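Rhamnonate dehydratase (Gibberella zeae PH-1, PDB 3FXG) probably dehydrates L-rhamnonate to 2-keto-3-deoxy-L-rhamnonate, as a magnesium-dependent member of the enolase superfamily. Local coordinates at residues A[65-70]-A[91-96]; A[227-232]-A[253-258]; A[307-312]-A[336-341]. All blocks are in the same frame, centred on the assembly; numbering follows the deposited sequence.

Contact 1. Residues A[65-70]-A[91-96]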
loop_
_atom_site.group_PDB
_atom_site.type_symbol
_atom_site.label_atom_id
_atom_site.label_comp_id
_atom_site.label_asym_id
_atom_site.label_seq_id
_atom_site.Cartn_x
_atom_site.Cartn_y
_atom_site.Cartn_z
ATOM N N GLY A 65 44.127 8.452 2.879
ATOM C CA GLY A 65 45.328 7.637 2.887
ATOM C C GLY A 65 45.025 6.277 3.489
ATOM O O GLY A 65 43.885 5.999 3.872
ATOM N N SER A 66 46.042 5.428 3.584
ATOM C CA SER A 66 45.869 4.085 4.128
ATOM C C SER A 66 46.478 3.950 5.519
ATOM O O SER A 66 47.352 4.728 5.898
ATOM C CB SER A 66 46.529 3.064 3.202
ATOM O OG SER A 66 46.088 3.215 1.865
ATOM N N PHE A 67 46.005 2.965 6.277
ATOM C CA PHE A 67 46.538 2.700 7.607
ATOM C C PHE A 67 46.557 1.195 7.845
ATOM O O PHE A 67 45.906 0.434 7.123
ATOM C CB PHE A 67 45.732 3.440 8.698
ATOM C CG PHE A 67 44.404 2.809 9.049
ATOM C CD1 PHE A 67 44.216 2.209 10.294
ATOM C CD2 PHE A 67 43.326 2.874 8.172
ATOM C CE1 PHE A 67 42.970 1.686 10.665
ATOM C CE2 PHE A 67 42.075 2.356 8.530
ATOM C CZ PHE A 67 41.898 1.762 9.779
ATOM N N LEU A 68 47.334 0.768 8.834
ATOM C CA LEU A 68 47.458 -0.646 9.162
ATOM C C LEU A 68 47.233 -0.858 10.648
ATOM O O LEU A 68 47.682 -0.066 11.476
ATOM C CB LEU A 68 48.856 -1.157 8.798
ATOM C CG LEU A 68 49.175 -2.606 9.177
ATOM C CD1 LEU A 68 48.650 -3.538 8.101
ATOM C CD2 LEU A 68 50.679 -2.787 9.329
ATOM N N VAL A 69 46.541 -1.936 10.982
ATOM C CA VAL A 69 46.280 -2.262 12.373
ATOM C C VAL A 69 46.893 -3.618 12.694
ATOM O O VAL A 69 46.762 -4.564 11.918
ATOM C CB VAL A 69 44.762 -2.322 12.660
ATOM C CG1 VAL A 69 44.512 -2.905 14.041
ATOM C CG2 VAL A 69 44.159 -0.927 12.555
ATOM N N GLU A 70 47.578 -3.703 13.829
ATOM C CA GLU A 70 48.169 -4.962 14.263
ATOM C C GLU A 70 47.586 -5.299 15.628
ATOM O O GLU A 70 47.532 -4.445 16.512
ATOM C CB GLU A 70 49.695 -4.860 14.394
ATOM C CG GLU A 70 50.452 -4.542 13.113
ATOM C CD GLU A 70 51.961 -4.685 13.286
ATOM O OE1 GLU A 70 52.491 -4.182 14.298
ATOM O OE2 GLU A 70 52.618 -5.292 12.415
ATOM N N TRP A 91 43.845 7.604 14.979
ATOM C CA TRP A 91 43.521 8.359 16.185
ATOM C C TRP A 91 42.353 7.686 16.901
ATOM O O TRP A 91 42.381 7.501 18.117
ATOM C CB TRP A 91 43.139 9.794 15.823
ATOM C CG TRP A 91 43.095 10.727 16.993
ATOM C CD1 TRP A 91 44.111 11.520 17.451
ATOM C CD2 TRP A 91 41.974 10.973 17.852
ATOM N NE1 TRP A 91 43.690 12.248 18.538
ATOM C CE2 TRP A 91 42.383 11.932 18.807
ATOM C CE3 TRP A 91 40.662 10.476 17.907
ATOM C CZ2 TRP A 91 41.527 12.408 19.809
ATOM C CZ3 TRP A 91 39.807 10.948 18.905
ATOM C CH2 TRP A 91 40.246 11.907 19.843
ATOM N N LEU A 92 41.329 7.315 16.137
ATOM C CA LEU A 92 40.149 6.667 16.703
ATOM C C LEU A 92 40.458 5.280 17.258
ATOM O O LEU A 92 39.958 4.904 18.320
ATOM C CB LEU A 92 39.045 6.574 15.646
ATOM C CG LEU A 92 38.440 7.913 15.211
ATOM C CD1 LEU A 92 37.535 7.704 14.006
ATOM C CD2 LEU A 92 37.659 8.522 16.369
ATOM N N VAL A 93 41.282 4.523 16.541
ATOM C CA VAL A 93 41.656 3.183 16.979
ATOM C C VAL A 93 42.090 3.176 18.443
ATOM O O VAL A 93 41.571 2.410 19.256
ATOM C CB VAL A 93 42.831 2.617 16.139
ATOM C CG1 VAL A 93 43.387 1.367 16.806
ATOM C CG2 VAL A 93 42.365 2.294 14.723
ATOM N N HIS A 94 43.040 4.042 18.774
ATOM C CA HIS A 94 43.578 4.111 20.128
ATOM C C HIS A 94 42.765 4.919 21.126
ATOM O O HIS A 94 42.625 4.519 22.278
ATOM C CB HIS A 94 45.010 4.644 20.076
ATOM C CG HIS A 94 45.934 3.784 19.271
ATOM N ND1 HIS A 94 46.368 2.549 19.704
ATOM C CD2 HIS A 94 46.457 3.953 18.033
ATOM C CE1 HIS A 94 47.117 1.994 18.767
ATOM N NE2 HIS A 94 47.186 2.825 17.743
ATOM N N GLN A 95 42.224 6.052 20.699
ATOM C CA GLN A 95 41.447 6.877 21.615
ATOM C C GLN A 95 40.092 6.277 21.987
ATOM O O GLN A 95 39.632 6.426 23.120
ATOM C CB GLN A 95 41.249 8.275 21.027
ATOM C CG GLN A 95 42.522 9.109 20.961
ATOM C CD GLN A 95 43.135 9.346 22.330
ATOM O OE1 GLN A 95 44.149 8.743 22.684
ATOM N NE2 GLN A 95 42.513 10.218 23.112
ATOM N N HIS A 96 39.454 5.583 21.052
ATOM C CA HIS A 96 38.148 5.016 21.353
ATOM C C HIS A 96 38.046 3.495 21.440
ATOM O O HIS A 96 37.633 2.949 22.461
ATOM C CB HIS A 96 37.118 5.521 20.332
ATOM C CG HIS A 96 35.694 5.335 20.764
ATOM N ND1 HIS A 96 34.625 5.647 19.953
ATOM C CD2 HIS A 96 35.165 4.892 21.929
ATOM C CE1 HIS A 96 33.499 5.403 20.599
ATOM N NE2 HIS A 96 33.798 4.944 21.800
#

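Contact 2. Residues A[227-232]-A[253-258]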
loop_
_atom_site.group_PDB
_atom_site.type_symbol
_atom_site.label_atom_id
_atom_site.label_comp_id
_atom_site.label_asym_id
_atom_site.label_seq_id
_atom_site.Cartn_x
_atom_site.Cartn_y
_atom_site.Cartn_z
ATOM N N LEU A 227 24.873 10.135 -10.653
ATOM C CA LEU A 227 23.707 10.523 -11.437
ATOM C C LEU A 227 22.484 10.824 -10.580
ATOM O O LEU A 227 22.586 11.055 -9.373
ATOM C CB LEU A 227 23.366 9.422 -12.453
ATOM C CG LEU A 227 24.558 8.831 -13.215
ATOM C CD1 LEU A 227 24.058 7.778 -14.198
ATOM C CD2 LEU A 227 25.318 9.941 -13.946
ATOM N N ASN A 228 21.325 10.850 -11.225
ATOM C CA ASN A 228 20.065 11.086 -10.534
ATOM C C ASN A 228 19.020 10.236 -11.249
ATOM O O ASN A 228 19.300 9.670 -12.309
ATOM C CB ASN A 228 19.694 12.573 -10.563
ATOM C CG ASN A 228 19.527 13.109 -11.964
ATOM O OD1 ASN A 228 18.692 12.630 -12.733
ATOM N ND2 ASN A 228 20.317 14.120 -12.303
ATOM N N VAL A 229 17.823 10.139 -10.682
ATOM C CA VAL A 229 16.782 9.305 -11.272
ATOM C C VAL A 229 16.448 9.578 -12.732
ATOM O O VAL A 229 16.484 8.658 -13.555
ATOM C CB VAL A 229 15.483 9.363 -10.432
ATOM C CG1 VAL A 229 14.367 8.594 -11.132
ATOM C CG2 VAL A 229 15.737 8.759 -9.056
ATOM N N SER A 230 16.118 10.825 -13.059
ATOM C CA SER A 230 15.767 11.168 -14.435
ATOM C C SER A 230 16.893 10.901 -15.426
ATOM O O SER A 230 16.665 10.325 -16.492
ATOM C CB SER A 230 15.357 12.642 -14.536
ATOM O OG SER A 230 14.151 12.884 -13.835
ATOM N N TYR A 231 18.103 11.327 -15.081
ATOM C CA TYR A 231 19.239 11.133 -15.975
ATOM C C TYR A 231 19.527 9.650 -16.188
ATOM O O TYR A 231 19.775 9.212 -17.314
ATOM C CB TYR A 231 20.486 11.825 -15.424
ATOM C CG TYR A 231 21.630 11.849 -16.411
ATOM C CD1 TYR A 231 21.725 12.856 -17.374
ATOM C CD2 TYR A 231 22.600 10.848 -16.406
ATOM C CE1 TYR A 231 22.765 12.865 -18.306
ATOM C CE2 TYR A 231 23.636 10.843 -17.331
ATOM C CZ TYR A 231 23.715 11.855 -18.278
ATOM O OH TYR A 231 24.747 11.855 -19.185
ATOM N N THR A 232 19.492 8.879 -15.107
ATOM C CA THR A 232 19.738 7.444 -15.193
ATOM C C THR A 232 18.729 6.803 -16.135
ATOM O O THR A 232 19.090 6.008 -17.004
ATOM C CB THR A 232 19.623 6.768 -13.811
ATOM O OG1 THR A 232 20.635 7.288 -12.939
ATOM C CG2 THR A 232 19.803 5.258 -13.935
ATOM N N PRO A 253 24.287 7.454 -2.380
ATOM C CA PRO A 253 23.910 6.457 -1.373
ATOM C C PRO A 253 22.782 6.980 -0.471
ATOM O O PRO A 253 22.148 6.205 0.247
ATOM C CB PRO A 253 25.211 6.236 -0.603
ATOM C CG PRO A 253 26.257 6.449 -1.657
ATOM C CD PRO A 253 25.744 7.683 -2.370
ATOM N N ASP A 254 22.542 8.291 -0.505
ATOM C CA ASP A 254 21.477 8.903 0.296
ATOM C C ASP A 254 20.100 8.707 -0.330
ATOM O O ASP A 254 19.094 9.025 0.298
ATOM C CB ASP A 254 21.674 10.418 0.445
ATOM C CG ASP A 254 22.778 10.791 1.411
ATOM O OD1 ASP A 254 22.861 10.192 2.504
ATOM O OD2 ASP A 254 23.555 11.709 1.078
ATOM N N ASP A 255 20.047 8.204 -1.561
ATOM C CA ASP A 255 18.763 8.038 -2.241
ATOM C C ASP A 255 18.516 6.656 -2.845
ATOM O O ASP A 255 18.134 6.529 -4.011
ATOM C CB ASP A 255 18.616 9.128 -3.319
ATOM C CG ASP A 255 17.243 9.122 -3.998
ATOM O OD1 ASP A 255 16.242 8.744 -3.350
ATOM O OD2 ASP A 255 17.163 9.519 -5.182
ATOM N N THR A 256 18.725 5.613 -2.051
ATOM C CA THR A 256 18.475 4.265 -2.544
ATOM C C THR A 256 16.975 4.106 -2.828
ATOM O O THR A 256 16.568 3.251 -3.619
ATOM C CB THR A 256 18.982 3.210 -1.540
ATOM O OG1 THR A 256 20.416 3.248 -1.514
ATOM C CG2 THR A 256 18.537 1.808 -1.947
ATOM N N ASP A 257 16.153 4.949 -2.204
ATOM C CA ASP A 257 14.712 4.902 -2.445
ATOM C C ASP A 257 14.424 5.160 -3.929
ATOM O O ASP A 257 13.418 4.701 -4.465
ATOM C CB ASP A 257 13.975 5.955 -1.605
ATOM C CG ASP A 257 14.042 5.672 -0.112
ATOM O OD1 ASP A 257 13.993 4.488 0.277
ATOM O OD2 ASP A 257 14.126 6.639 0.678
ATOM N N GLY A 258 15.319 5.894 -4.583
ATOM C CA GLY A 258 15.144 6.207 -5.992
ATOM C C GLY A 258 15.148 5.018 -6.942
ATOM O O GLY A 258 14.648 5.119 -8.064
#

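Contact 3. Residues A[307-312]-A[336-341]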
loop_
_atom_site.group_PDB
_atom_site.type_symbol
_atom_site.label_atom_id
_atom_site.label_comp_id
_atom_site.label_asym_id
_atom_site.label_seq_id
_atom_site.Cartn_x
_atom_site.Cartn_y
_atom_site.Cartn_z
ATOM N N GLU A 307 30.243 -8.262 10.436
ATOM C CA GLU A 307 28.992 -7.627 10.022
ATOM C C GLU A 307 28.619 -8.049 8.598
ATOM O O GLU A 307 27.439 -8.199 8.279
ATOM C CB GLU A 307 29.112 -6.102 10.096
ATOM C CG GLU A 307 27.812 -5.351 9.779
ATOM C CD GLU A 307 26.831 -5.311 10.946
ATOM O OE1 GLU A 307 26.606 -6.361 11.588
ATOM O OE2 GLU A 307 26.269 -4.225 11.216
ATOM N N LEU A 308 29.625 -8.233 7.743
ATOM C CA LEU A 308 29.379 -8.641 6.362
ATOM C C LEU A 308 28.697 -10.005 6.307
ATOM O O LEU A 308 27.851 -10.251 5.450
ATOM C CB LEU A 308 30.691 -8.684 5.572
ATOM C CG LEU A 308 30.585 -9.105 4.103
ATOM C CD1 LEU A 308 29.595 -8.204 3.357
ATOM C CD2 LEU A 308 31.963 -9.027 3.463
ATOM N N LEU A 309 29.073 -10.900 7.214
ATOM C CA LEU A 309 28.457 -12.221 7.257
ATOM C C LEU A 309 26.956 -12.082 7.526
ATOM O O LEU A 309 26.148 -12.832 6.984
ATOM C CB LEU A 309 29.100 -13.075 8.356
ATOM C CG LEU A 309 30.548 -13.510 8.107
ATOM C CD1 LEU A 309 31.141 -14.107 9.380
ATOM C CD2 LEU A 309 30.583 -14.517 6.969
ATOM N N LYS A 310 26.591 -11.118 8.366
ATOM C CA LYS A 310 25.184 -10.894 8.695
ATOM C C LYS A 310 24.442 -10.230 7.536
ATOM O O LYS A 310 23.269 -10.508 7.298
ATOM C CB LYS A 310 25.061 -10.038 9.957
ATOM C CG LYS A 310 25.594 -10.733 11.211
ATOM C CD LYS A 310 25.306 -9.934 12.467
ATOM C CE LYS A 310 25.783 -10.680 13.712
ATOM N NZ LYS A 310 27.257 -10.873 13.702
ATOM N N VAL A 311 25.129 -9.346 6.825
ATOM C CA VAL A 311 24.528 -8.677 5.682
ATOM C C VAL A 311 24.242 -9.712 4.593
ATOM O O VAL A 311 23.172 -9.708 3.985
ATOM C CB VAL A 311 25.472 -7.585 5.128
ATOM C CG1 VAL A 311 25.029 -7.152 3.731
ATOM C CG2 VAL A 311 25.477 -6.387 6.075
ATOM N N ALA A 312 25.197 -10.610 4.361
ATOM C CA ALA A 312 25.034 -11.636 3.336
ATOM C C ALA A 312 23.907 -12.601 3.677
ATOM O O ALA A 312 23.175 -13.042 2.791
ATOM C CB ALA A 312 26.344 -12.407 3.140
ATOM N N ILE A 336 34.263 -16.886 -1.465
ATOM C CA ILE A 336 34.428 -18.319 -1.672
ATOM C C ILE A 336 33.640 -19.168 -0.672
ATOM O O ILE A 336 33.468 -20.367 -0.878
ATOM C CB ILE A 336 35.929 -18.700 -1.572
ATOM C CG1 ILE A 336 36.200 -20.009 -2.312
ATOM C CG2 ILE A 336 36.336 -18.833 -0.112
ATOM C CD1 ILE A 336 36.098 -19.880 -3.815
ATOM N N SER A 337 33.127 -18.540 0.383
ATOM C CA SER A 337 32.439 -19.277 1.441
ATOM C C SER A 337 30.929 -19.184 1.623
ATOM O O SER A 337 30.364 -19.951 2.407
ATOM C CB SER A 337 33.081 -18.915 2.779
ATOM O OG SER A 337 32.866 -17.544 3.065
ATOM N N GLN A 338 30.266 -18.273 0.924
ATOM C CA GLN A 338 28.828 -18.117 1.104
ATOM C C GLN A 338 27.974 -18.710 -0.014
ATOM O O GLN A 338 28.461 -18.989 -1.112
ATOM C CB GLN A 338 28.495 -16.632 1.281
ATOM C CG GLN A 338 29.311 -15.945 2.372
ATOM C CD GLN A 338 29.057 -16.525 3.755
ATOM O OE1 GLN A 338 29.959 -17.078 4.387
ATOM N NE2 GLN A 338 27.828 -16.399 4.231
ATOM N N PRO A 339 26.679 -18.924 0.259
ATOM C CA PRO A 339 25.798 -19.487 -0.763
ATOM C C PRO A 339 25.364 -18.478 -1.822
ATOM O O PRO A 339 25.018 -18.864 -2.939
ATOM C CB PRO A 339 24.618 -20.011 0.054
ATOM C CG PRO A 339 24.554 -19.039 1.197
ATOM C CD PRO A 339 26.009 -18.897 1.574
ATOM N N ASN A 340 25.397 -17.192 -1.477
ATOM C CA ASN A 340 24.961 -16.141 -2.397
ATOM C C ASN A 340 26.040 -15.121 -2.779
ATOM O O ASN A 340 25.776 -13.920 -2.841
ATOM C CB ASN A 340 23.758 -15.408 -1.794
ATOM C CG ASN A 340 24.091 -14.719 -0.483
ATOM O OD1 ASN A 340 24.872 -15.235 0.322
ATOM N ND2 ASN A 340 23.484 -13.558 -0.250
ATOM N N THR A 341 27.249 -15.606 -3.043
ATOM C CA THR A 341 28.372 -14.748 -3.429
ATOM C C THR A 341 28.982 -15.399 -4.670
ATOM O O THR A 341 30.028 -16.041 -4.598
ATOM C CB THR A 341 29.401 -14.670 -2.283
ATOM O OG1 THR A 341 29.688 -15.992 -1.802
ATOM C CG2 THR A 341 28.844 -13.841 -1.131
#

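Contact 1. Residues A[65-70]-A[91-96]
V93 meets F67 and V69 through a single methyl group, CG2, and this joins helix 86-101 to strand 66-73 in the N-terminal domain of the enolase-superfamily fold, where helices pack on an antiparallel sheet. Everything that crosses between 65-70 and 91-96 is apolar. CG2 of V93 lies 4.1 Å from CE1 of F67, approaching the ring at an oblique angle, and 4.3 Å from CG2 of V69, methyl against methyl. The first torsion of V93 (chi1 168°) sets its branches apart: CG1 is anti to the backbone N, while CG2 is anti to the carbonyl carbon and is the branch presented to the strand. On the strand, F67 holds CG between its backbone N and carbonyl carbon (chi1 77°), which lays the ring along the strand toward V69 and brings CE1 up to the valine methyl. The same ring carbon, F67 CE1, packs tightly on V69 CG2 at 3.4 Å, so the phenyl edge and the two methyls close into one small triangle. F67 and V69, two residues apart on the strand, thus bring their side chains to the same helix. All three residues are buried, yet the touch is light, two contacts at methyl range and 79 Å² of surface covered in all.

The polar bonding stays within each element or goes to other neighbours. Along the helix, Q95 N bonds to W91 O at 3.0 Å, and H96 bonds to the backbone O of W59 in a second subunit.

Strand 66-73 runs between strands 11-19 and 78-84, antiparallel to both. V69 and V93 both touch I14 of strand 11-19, while helix 128-148 lies against the same apolar cluster, with V135 on F67 and V69 and V132 on V93.

Contact 2. Residues A[227-232]-A[253-258]
V229, in the first turn of helix 229-238, comes closest to G258, with 6.3 Å between their CA atoms, where the loop 253-258 leads into helix 259-265. This is the (β/α)-barrel domain, and both segments belong to connections that follow successive parallel strands, 219-222 and 246-248, the strands ending in the magnesium ligands D222 and E248. V229 carries the contact through CG2, which meets the backbone of G258 and the carboxylate of D255. That methyl stands anti to the carbonyl carbon, beside the backbone N (chi1 175°), and so faces 253-258. V229 CG2 lies 3.9 Å from G258 O and 4.0 Å from G258 CA, and it is 4.2 Å from D255 OD2. The D255 carboxylate is committed mainly across the assembly, OD2 to R290 of a third subunit and OD1 to R284 of a second, so the valine methyl merely borders a salt-bridged group. V229 itself also packs on L261 and on R290 of the third subunit. Just before the helix, N228 serves as N-cap: N228 OD1 accepts from Y231 N at 2.7 Å in a nearly straight bond (172°). N228 O accepts from T232 N and, at 2.8 Å, from T232 OG1, the hydroxyl sitting above the carbonyl plane.

Contact 3. Residues A[307-312]-A[336-341]
N340 and A312 make the one hydrogen bond between residues 307-312, on helix 305-316, and the loop 336-341, on the outer layer of the (β/α)-barrel domain. The asparagine can be followed outward. Its CB points toward the helix, and the first torsion (chi1 62°) places CG of N340 between the backbone N and the carbonyl carbon, 3.8 Å from A312 O. From CG the amide divides. N340 OD1 passes 3.7 Å from A312 O without bonding to it, and lies 4.3 Å from A312 CB. N340 ND2 does the bonding: it donates to A312 O at 3.1 Å, with a bent N-H...O angle of 143°. A312 O lies 25° out of the N340 amide plane. ND2 also bonds to V320 O, beyond the end of the helix, and two carbonyls thus hold the amide nitrogen.

The second part of the contact is apolar on the helix side. L309 sends CD2 to within 4.1 Å of CD of Q338, the two side chains crossing at about a right angle. The CB of L309 does not itself aim at the loop; it is the end of the side chain that swings nearer. Q338 does start toward the helix, and its chain bends at chi2 (-63°), which brings the amide group against the leucine methyl and beside CB of A312. F334 of helix 329-335 packs against both L309 and A312. On its other flank Q338 packs on N110 of a fourth subunit, so the same loop also serves the assembly.

Chemically, the buried amide nitrogen of N340 is satisfied by two backbone carbonyls. A312 O and V320 O make the nitrogen assignment secure, and together they link the loop to helix 305-316 and to the chain just after it.

The three contacts are all buried, but in different surroundings. Contact 1 is apolar core of the N-terminal domain, a helix against a sheet, with helix 128-148 over it. Contacts 2 and 3 lie in the barrel domain, with centres 26 Å apart and no atoms touching, and each joins a helix to a loop and is buried partly against other subunits. Contact 2, in connections following the strands, sits beside intersubunit salt bridges made by its aspartates; contact 3 involves the loop before strand 344-347 and is the only one of the three with a hydrogen bond between its segments. Contacts 1 and 2 both reach the second subunit.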